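Local coordinates for protein Niban 2 (Homo sapiens, PDB 7CTP) that may suppress apoptosis and may promote melanoma cell invasion in vitro, as a Niban-family protein that carries a PH domain among long helices, at residues L24-Y35 with R285-Q294. Sequence-based numbering, arbitrary orientation.
Sequences LTEFLQFYEDQY and RFEEVLSKVQ
With CG anti to the backbone N in both Y31 and F286, their rings meet at the centre of a near-parallel helix pair. Segments 24-35 and 285-294, on the long helices 10-48 and 260-337, have axes 10.9 Å apart at their closest approach and cross at -24°. Y31 is a knob in a hole formed by F286, V289, L290 and V293. The edge of F286 points at the face of Y31 in a T-shaped pair, planes at 66°, with CE1 of F286 3.8 Å from CZ of Y31. F286 turns to F208 of helix 204-218 as well, so a flat, apolar ring serves two neighbours. The two methyls of branched V289 face different neighbours: CG1 lies at the edge of the Y31 ring, while CG2 packs on CD1 of L28. One turn on, V293 sets CG2 over the face of Y35, a CH-pi contact, and the Y35 hydroxyl bonds to Q297.

Longer, charged side chains span the outer side of the seam. K292, bent at chi3, brings NZ to OE2 of E32 at 2.8 Å, a salt bridge beside the valines. R285 folds at chi2 and chi3, laying its aliphatic part against L24. Its NH2 donates to OG1 of T25 at 3.0 Å, a fairly straight bond (161°) with the oxygen close to the guanidinium plane.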
ATOM      1  N   LEU A  24      -0.507  14.911  16.276  1.00 18.36           N
ATOM      2  CA  LEU A  24      -1.041  13.608  16.653  1.00 20.38           C
ATOM      3  C   LEU A  24      -2.371  13.747  17.379  1.00 20.51           C
ATOM      4  O   LEU A  24      -3.288  12.948  17.151  1.00 20.59           O
ATOM      5  CB  LEU A  24      -0.032  12.853  17.510  1.00 21.51           C
ATOM      6  CG  LEU A  24       1.223  12.469  16.730  1.00 22.05           C
ATOM      7  CD1 LEU A  24       2.312  12.049  17.720  1.00 19.99           C
ATOM      8  CD2 LEU A  24       0.938  11.346  15.730  1.00 22.78           C
ATOM      9  N   THR A  25      -2.496  14.756  18.253  1.00 21.10           N
ATOM     10  CA  THR A  25      -3.763  14.992  18.950  1.00 22.22           C
ATOM     11  C   THR A  25      -4.896  15.233  17.962  1.00 22.41           C
ATOM     12  O   THR A  25      -5.975  14.638  18.077  1.00 25.07           O
ATOM     13  CB  THR A  25      -3.632  16.176  19.912  1.00 22.85           C
ATOM     14  OG1 THR A  25      -2.743  15.828  20.981  1.00 22.26           O
ATOM     15  CG2 THR A  25      -4.999  16.575  20.488  1.00 24.25           C
ATOM     16  N   GLU A  26      -4.665  16.103  16.976  1.00 21.29           N
ATOM     17  CA  GLU A  26      -5.708  16.386  15.995  1.00 21.98           C
ATOM     18  C   GLU A  26      -6.039  15.147  15.173  1.00 22.48           C
ATOM     19  O   GLU A  26      -7.219  14.836  14.957  1.00 23.17           O
ATOM     20  CB  GLU A  26      -5.304  17.549  15.089  1.00 24.15           C
ATOM     21  CG  GLU A  26      -6.496  18.097  14.288  1.00 42.27           C
ATOM     22  CD  GLU A  26      -6.115  19.166  13.278  1.00 59.47           C
ATOM     23  OE1 GLU A  26      -6.930  19.417  12.356  1.00 50.82           O
ATOM     24  OE2 GLU A  26      -5.011  19.745  13.402  1.00 38.76           O
ATOM     25  N   PHE A  27      -5.013  14.414  14.717  1.00 20.51           N
ATOM     26  CA  PHE A  27      -5.278  13.176  13.992  1.00 20.32           C
ATOM     27  C   PHE A  27      -6.091  12.197  14.833  1.00 22.06           C
ATOM     28  O   PHE A  27      -7.017  11.547  14.334  1.00 20.83           O
ATOM     29  CB  PHE A  27      -3.987  12.478  13.556  1.00 17.93           C
ATOM     30  CG  PHE A  27      -4.255  11.077  13.051  1.00 20.52           C
ATOM     31  CD1 PHE A  27      -4.755  10.890  11.774  1.00 19.23           C
ATOM     32  CD2 PHE A  27      -4.133   9.972  13.891  1.00 22.02           C
ATOM     33  CE1 PHE A  27      -5.060   9.619  11.315  1.00 21.04           C
ATOM     34  CE2 PHE A  27      -4.442   8.696  13.441  1.00 17.33           C
ATOM     35  CZ  PHE A  27      -4.912   8.521  12.154  1.00 22.01           C
ATOM     36  N   LEU A  28      -5.703  12.016  16.094  1.00 19.25           N
ATOM     37  CA  LEU A  28      -6.353  10.982  16.895  1.00 22.21           C
ATOM     38  C   LEU A  28      -7.813  11.321  17.182  1.00 20.47           C
ATOM     39  O   LEU A  28      -8.622  10.412  17.401  1.00 22.38           O
ATOM     40  CB  LEU A  28      -5.562  10.770  18.188  1.00 24.10           C
ATOM     41  CG  LEU A  28      -4.204  10.112  17.880  1.00 20.67           C
ATOM     42  CD1 LEU A  28      -3.257  10.199  19.099  1.00 24.24           C
ATOM     43  CD2 LEU A  28      -4.382   8.679  17.403  1.00 20.85           C
ATOM     44  N   GLN A  29      -8.170  12.610  17.179  1.00 20.73           N
ATOM     45  CA  GLN A  29      -9.583  12.984  17.265  1.00 25.38           C
ATOM     46  C   GLN A  29     -10.346  12.513  16.033  1.00 21.78           C
ATOM     47  O   GLN A  29     -11.446  11.961  16.150  1.00 21.02           O
ATOM     48  CB  GLN A  29      -9.731  14.497  17.443  1.00 30.05           C
ATOM     49  CG  GLN A  29      -9.140  15.033  18.738  1.00 37.72           C
ATOM     50  CD  GLN A  29      -9.195  16.552  18.827  1.00 53.70           C
ATOM     51  OE1 GLN A  29      -8.790  17.265  17.901  1.00 44.48           O
ATOM     52  NE2 GLN A  29      -9.697  17.057  19.946  1.00 46.13           N
ATOM     53  N   PHE A  30      -9.772  12.701  14.840  1.00 20.78           N
ATOM     54  CA  PHE A  30     -10.378  12.126  13.636  1.00 20.97           C
ATOM     55  C   PHE A  30     -10.475  10.608  13.737  1.00 19.89           C
ATOM     56  O   PHE A  30     -11.476  10.008  13.318  1.00 18.75           O
ATOM     57  CB  PHE A  30      -9.571  12.506  12.389  1.00 18.79           C
ATOM     58  CG  PHE A  30      -9.792  13.919  11.919  1.00 23.82           C
ATOM     59  CD1 PHE A  30     -10.943  14.261  11.224  1.00 31.43           C
ATOM     60  CD2 PHE A  30      -8.833  14.895  12.144  1.00 26.48           C
ATOM     61  CE1 PHE A  30     -11.138  15.569  10.780  1.00 35.55           C
ATOM     62  CE2 PHE A  30      -9.026  16.205  11.701  1.00 30.26           C
ATOM     63  CZ  PHE A  30     -10.180  16.535  11.022  1.00 31.42           C
ATOM     64  N   TYR A  31      -9.438   9.964  14.280  1.00 20.01           N
ATOM     65  CA  TYR A  31      -9.414   8.507  14.353  1.00 19.50           C
ATOM     66  C   TYR A  31     -10.497   7.977  15.296  1.00 19.95           C
ATOM     67  O   TYR A  31     -11.248   7.058  14.940  1.00 20.57           O
ATOM     68  CB  TYR A  31      -8.026   8.037  14.792  1.00 20.29           C
ATOM     69  CG  TYR A  31      -7.918   6.552  14.949  1.00 20.60           C
ATOM     70  CD1 TYR A  31      -7.844   5.728  13.840  1.00 18.09           C
ATOM     71  CD2 TYR A  31      -7.919   5.965  16.209  1.00 22.38           C
ATOM     72  CE1 TYR A  31      -7.756   4.359  13.974  1.00 21.56           C
ATOM     73  CE2 TYR A  31      -7.840   4.603  16.351  1.00 22.39           C
ATOM     74  CZ  TYR A  31      -7.758   3.806  15.238  1.00 20.85           C
ATOM     75  OH  TYR A  31      -7.674   2.450  15.369  1.00 23.60           O
ATOM     76  N   GLU A  32     -10.593   8.542  16.505  1.00 19.76           N
ATOM     77  CA  GLU A  32     -11.621   8.092  17.438  1.00 22.33           C
ATOM     78  C   GLU A  32     -13.017   8.333  16.876  1.00 21.86           C
ATOM     79  O   GLU A  32     -13.913   7.498  17.056  1.00 23.39           O
ATOM     80  CB  GLU A  32     -11.456   8.777  18.798  1.00 23.46           C
ATOM     81  CG  GLU A  32     -10.228   8.291  19.575  1.00 22.83           C
ATOM     82  CD  GLU A  32     -10.221   8.741  21.034  1.00 39.51           C
ATOM     83  OE1 GLU A  32     -11.221   8.492  21.749  1.00 38.33           O
ATOM     84  OE2 GLU A  32      -9.199   9.319  21.466  1.00 33.11           O
ATOM     85  N   ASP A  33     -13.212   9.448  16.169  1.00 22.55           N
ATOM     86  CA  ASP A  33     -14.501   9.689  15.519  1.00 25.04           C
ATOM     87  C   ASP A  33     -14.777   8.643  14.446  1.00 27.42           C
ATOM     88  O   ASP A  33     -15.894   8.117  14.354  1.00 25.48           O
ATOM     89  CB  ASP A  33     -14.540  11.094  14.917  1.00 22.54           C
ATOM     90  CG  ASP A  33     -14.821  12.175  15.943  1.00 33.84           C
ATOM     91  OD1 ASP A  33     -15.188  11.842  17.092  1.00 41.93           O
ATOM     92  OD2 ASP A  33     -14.663  13.366  15.600  1.00 34.34           O
ATOM     93  N   GLN A  34     -13.762   8.311  13.637  1.00 23.49           N
ATOM     94  CA  GLN A  34     -13.957   7.354  12.549  1.00 22.06           C
ATOM     95  C   GLN A  34     -14.188   5.939  13.064  1.00 23.05           C
ATOM     96  O   GLN A  34     -14.840   5.144  12.388  1.00 26.10           O
ATOM     97  CB  GLN A  34     -12.748   7.339  11.605  1.00 26.67           C
ATOM     98  CG  GLN A  34     -12.659   8.502  10.614  1.00 28.34           C
ATOM     99  CD  GLN A  34     -13.934   8.715   9.800  1.00 19.13           C
ATOM    100  OE1 GLN A  34     -14.424   7.799   9.142  1.00 27.84           O
ATOM    101  NE2 GLN A  34     -14.476   9.930   9.856  1.00 26.36           N
ATOM    102  N   TYR A  35     -13.641   5.599  14.235  1.00 21.83           N
ATOM    103  CA  TYR A  35     -13.594   4.198  14.640  1.00 22.07           C
ATOM    104  C   TYR A  35     -14.992   3.598  14.731  1.00 23.33           C
ATOM    105  O   TYR A  35     -15.252   2.510  14.200  1.00 21.05           O
ATOM    106  CB  TYR A  35     -12.868   4.044  15.972  1.00 19.83           C
ATOM    107  CG  TYR A  35     -12.444   2.613  16.218  1.00 24.42           C
ATOM    108  CD1 TYR A  35     -11.242   2.130  15.720  1.00 23.83           C
ATOM    109  CD2 TYR A  35     -13.274   1.733  16.904  1.00 23.87           C
ATOM    110  CE1 TYR A  35     -10.857   0.814  15.928  1.00 26.45           C
ATOM    111  CE2 TYR A  35     -12.905   0.420  17.106  1.00 21.37           C
ATOM    112  CZ  TYR A  35     -11.695  -0.031  16.625  1.00 25.54           C
ATOM    113  OH  TYR A  35     -11.326  -1.341  16.834  1.00 29.81           O
ATOM    114  N   ARG A 285       1.724   7.388  20.987  1.00 21.98           N
ATOM    115  CA  ARG A 285       0.418   8.039  21.025  1.00 19.78           C
ATOM    116  C   ARG A 285      -0.649   7.172  20.364  1.00 23.56           C
ATOM    117  O   ARG A 285      -1.762   7.026  20.891  1.00 22.69           O
ATOM    118  CB  ARG A 285       0.480   9.413  20.359  1.00 22.47           C
ATOM    119  CG  ARG A 285       1.313  10.463  21.108  1.00 25.00           C
ATOM    120  CD  ARG A 285       0.645  10.985  22.387  1.00 27.96           C
ATOM    121  NE  ARG A 285      -0.728  11.444  22.181  1.00 25.99           N
ATOM    122  CZ  ARG A 285      -1.090  12.647  21.733  1.00 27.87           C
ATOM    123  NH1 ARG A 285      -0.183  13.580  21.417  1.00 23.78           N
ATOM    124  NH2 ARG A 285      -2.386  12.921  21.603  1.00 28.18           N
ATOM    125  N   PHE A 286      -0.332   6.582  19.210  1.00 20.61           N
ATOM    126  CA  PHE A 286      -1.332   5.791  18.494  1.00 21.91           C
ATOM    127  C   PHE A 286      -1.682   4.518  19.254  1.00 26.54           C
ATOM    128  O   PHE A 286      -2.864   4.170  19.395  1.00 24.66           O
ATOM    129  CB  PHE A 286      -0.842   5.447  17.090  1.00 18.98           C
ATOM    130  CG  PHE A 286      -1.830   4.629  16.311  1.00 20.34           C
ATOM    131  CD1 PHE A 286      -3.043   5.185  15.928  1.00 22.58           C
ATOM    132  CD2 PHE A 286      -1.580   3.299  16.035  1.00 22.83           C
ATOM    133  CE1 PHE A 286      -3.985   4.429  15.241  1.00 22.45           C
ATOM    134  CE2 PHE A 286      -2.511   2.535  15.347  1.00 25.09           C
ATOM    135  CZ  PHE A 286      -3.715   3.104  14.954  1.00 21.96           C
ATOM    136  N   GLU A 287      -0.671   3.802  19.750  1.00 22.64           N
ATOM    137  CA  GLU A 287      -0.949   2.542  20.434  1.00 25.61           C
ATOM    138  C   GLU A 287      -1.759   2.776  21.705  1.00 27.70           C
ATOM    139  O   GLU A 287      -2.579   1.925  22.089  1.00 27.26           O
ATOM    140  CB  GLU A 287       0.354   1.794  20.716  1.00 25.40           C
ATOM    141  CG  GLU A 287       0.887   1.070  19.461  1.00 29.67           C
ATOM    142  CD  GLU A 287       2.281   0.466  19.608  1.00 31.91           C
ATOM    143  OE1 GLU A 287       2.775  -0.080  18.593  1.00 38.78           O
ATOM    144  OE2 GLU A 287       2.878   0.534  20.705  1.00 41.25           O
ATOM    145  N   GLU A 288      -1.580   3.936  22.343  1.00 22.21           N
ATOM    146  CA  GLU A 288      -2.401   4.291  23.496  1.00 26.94           C
ATOM    147  C   GLU A 288      -3.871   4.389  23.107  1.00 28.83           C
ATOM    148  O   GLU A 288      -4.744   3.826  23.781  1.00 23.91           O
ATOM    149  CB  GLU A 288      -1.914   5.606  24.105  1.00 27.42           C
ATOM    150  CG  GLU A 288      -2.716   6.063  25.319  1.00 33.60           C
ATOM    151  CD  GLU A 288      -2.239   7.406  25.847  1.00 46.88           C
ATOM    152  OE1 GLU A 288      -1.527   8.122  25.107  1.00 44.84           O
ATOM    153  OE2 GLU A 288      -2.574   7.743  27.004  1.00 48.34           O
ATOM    154  N   VAL A 289      -4.160   5.081  22.004  1.00 24.33           N
ATOM    155  CA  VAL A 289      -5.550   5.279  21.598  1.00 24.56           C
ATOM    156  C   VAL A 289      -6.146   3.979  21.071  1.00 23.05           C
ATOM    157  O   VAL A 289      -7.322   3.670  21.328  1.00 26.12           O
ATOM    158  CB  VAL A 289      -5.642   6.424  20.570  1.00 22.27           C
ATOM    159  CG1 VAL A 289      -7.052   6.488  19.943  1.00 21.03           C
ATOM    160  CG2 VAL A 289      -5.324   7.754  21.239  1.00 25.01           C
ATOM    161  N   LEU A 290      -5.349   3.185  20.342  1.00 19.42           N
ATOM    162  CA  LEU A 290      -5.840   1.907  19.822  1.00 26.19           C
ATOM    163  C   LEU A 290      -6.279   1.002  20.961  1.00 26.88           C
ATOM    164  O   LEU A 290      -7.348   0.389  20.900  1.00 26.59           O
ATOM    165  CB  LEU A 290      -4.765   1.227  18.968  1.00 26.62           C
ATOM    166  CG  LEU A 290      -5.111  -0.131  18.354  1.00 30.92           C
ATOM    167  CD1 LEU A 290      -6.350  -0.018  17.471  1.00 28.26           C
ATOM    168  CD2 LEU A 290      -3.920  -0.683  17.568  1.00 33.97           C
ATOM    169  N   SER A 291      -5.486   0.953  22.031  1.00 23.70           N
ATOM    170  CA  SER A 291      -5.870   0.196  23.219  1.00 27.53           C
ATOM    171  C   SER A 291      -7.152   0.745  23.834  1.00 28.75           C
ATOM    172  O   SER A 291      -8.016  -0.023  24.282  1.00 29.50           O
ATOM    173  CB  SER A 291      -4.734   0.217  24.238  1.00 29.64           C
ATOM    174  OG  SER A 291      -5.108  -0.458  25.429  1.00 39.36           O
ATOM    175  N   LYS A 292      -7.304   2.069  23.851  1.00 24.65           N
ATOM    176  CA  LYS A 292      -8.496   2.666  24.441  1.00 25.70           C
ATOM    177  C   LYS A 292      -9.741   2.336  23.630  1.00 33.39           C
ATOM    178  O   LYS A 292     -10.796   2.030  24.207  1.00 33.54           O
ATOM    179  CB  LYS A 292      -8.321   4.177  24.579  1.00 27.99           C
ATOM    180  CG  LYS A 292      -9.585   4.913  25.024  1.00 34.63           C
ATOM    181  CD  LYS A 292      -9.298   6.390  25.263  1.00 45.70           C
ATOM    182  CE  LYS A 292      -9.284   7.164  23.955  1.00 46.66           C
ATOM    183  NZ  LYS A 292      -8.967   8.613  24.136  1.00 51.74           N
ATOM    184  N   VAL A 293      -9.656   2.393  22.297  1.00 25.02           N
ATOM    185  CA  VAL A 293     -10.845   2.096  21.502  1.00 27.55           C
ATOM    186  C   VAL A 293     -11.181   0.609  21.572  1.00 27.49           C
ATOM    187  O   VAL A 293     -12.359   0.234  21.598  1.00 31.07           O
ATOM    188  CB  VAL A 293     -10.696   2.587  20.047  1.00 26.77           C
ATOM    189  CG1 VAL A 293     -10.549   4.096  20.016  1.00 26.40           C
ATOM    190  CG2 VAL A 293      -9.540   1.910  19.321  1.00 28.97           C
ATOM    191  N   GLN A 294     -10.165  -0.259  21.631  1.00 27.14           N
ATOM    192  CA  GLN A 294     -10.436  -1.695  21.689  1.00 30.24           C
ATOM    193  C   GLN A 294     -11.126  -2.074  22.992  1.00 32.16           C
ATOM    194  O   GLN A 294     -11.896  -3.043  23.026  1.00 34.53           O
ATOM    195  CB  GLN A 294      -9.146  -2.501  21.520  1.00 31.58           C
ATOM    196  CG  GLN A 294      -8.570  -2.487  20.097  1.00 30.30           C
ATOM    197  CD  GLN A 294      -7.150  -3.024  20.023  1.00 32.03           C
ATOM    198  OE1 GLN A 294      -6.446  -3.106  21.030  1.00 32.63           O
ATOM    199  NE2 GLN A 294      -6.720  -3.382  18.821  1.00 33.24           N
TER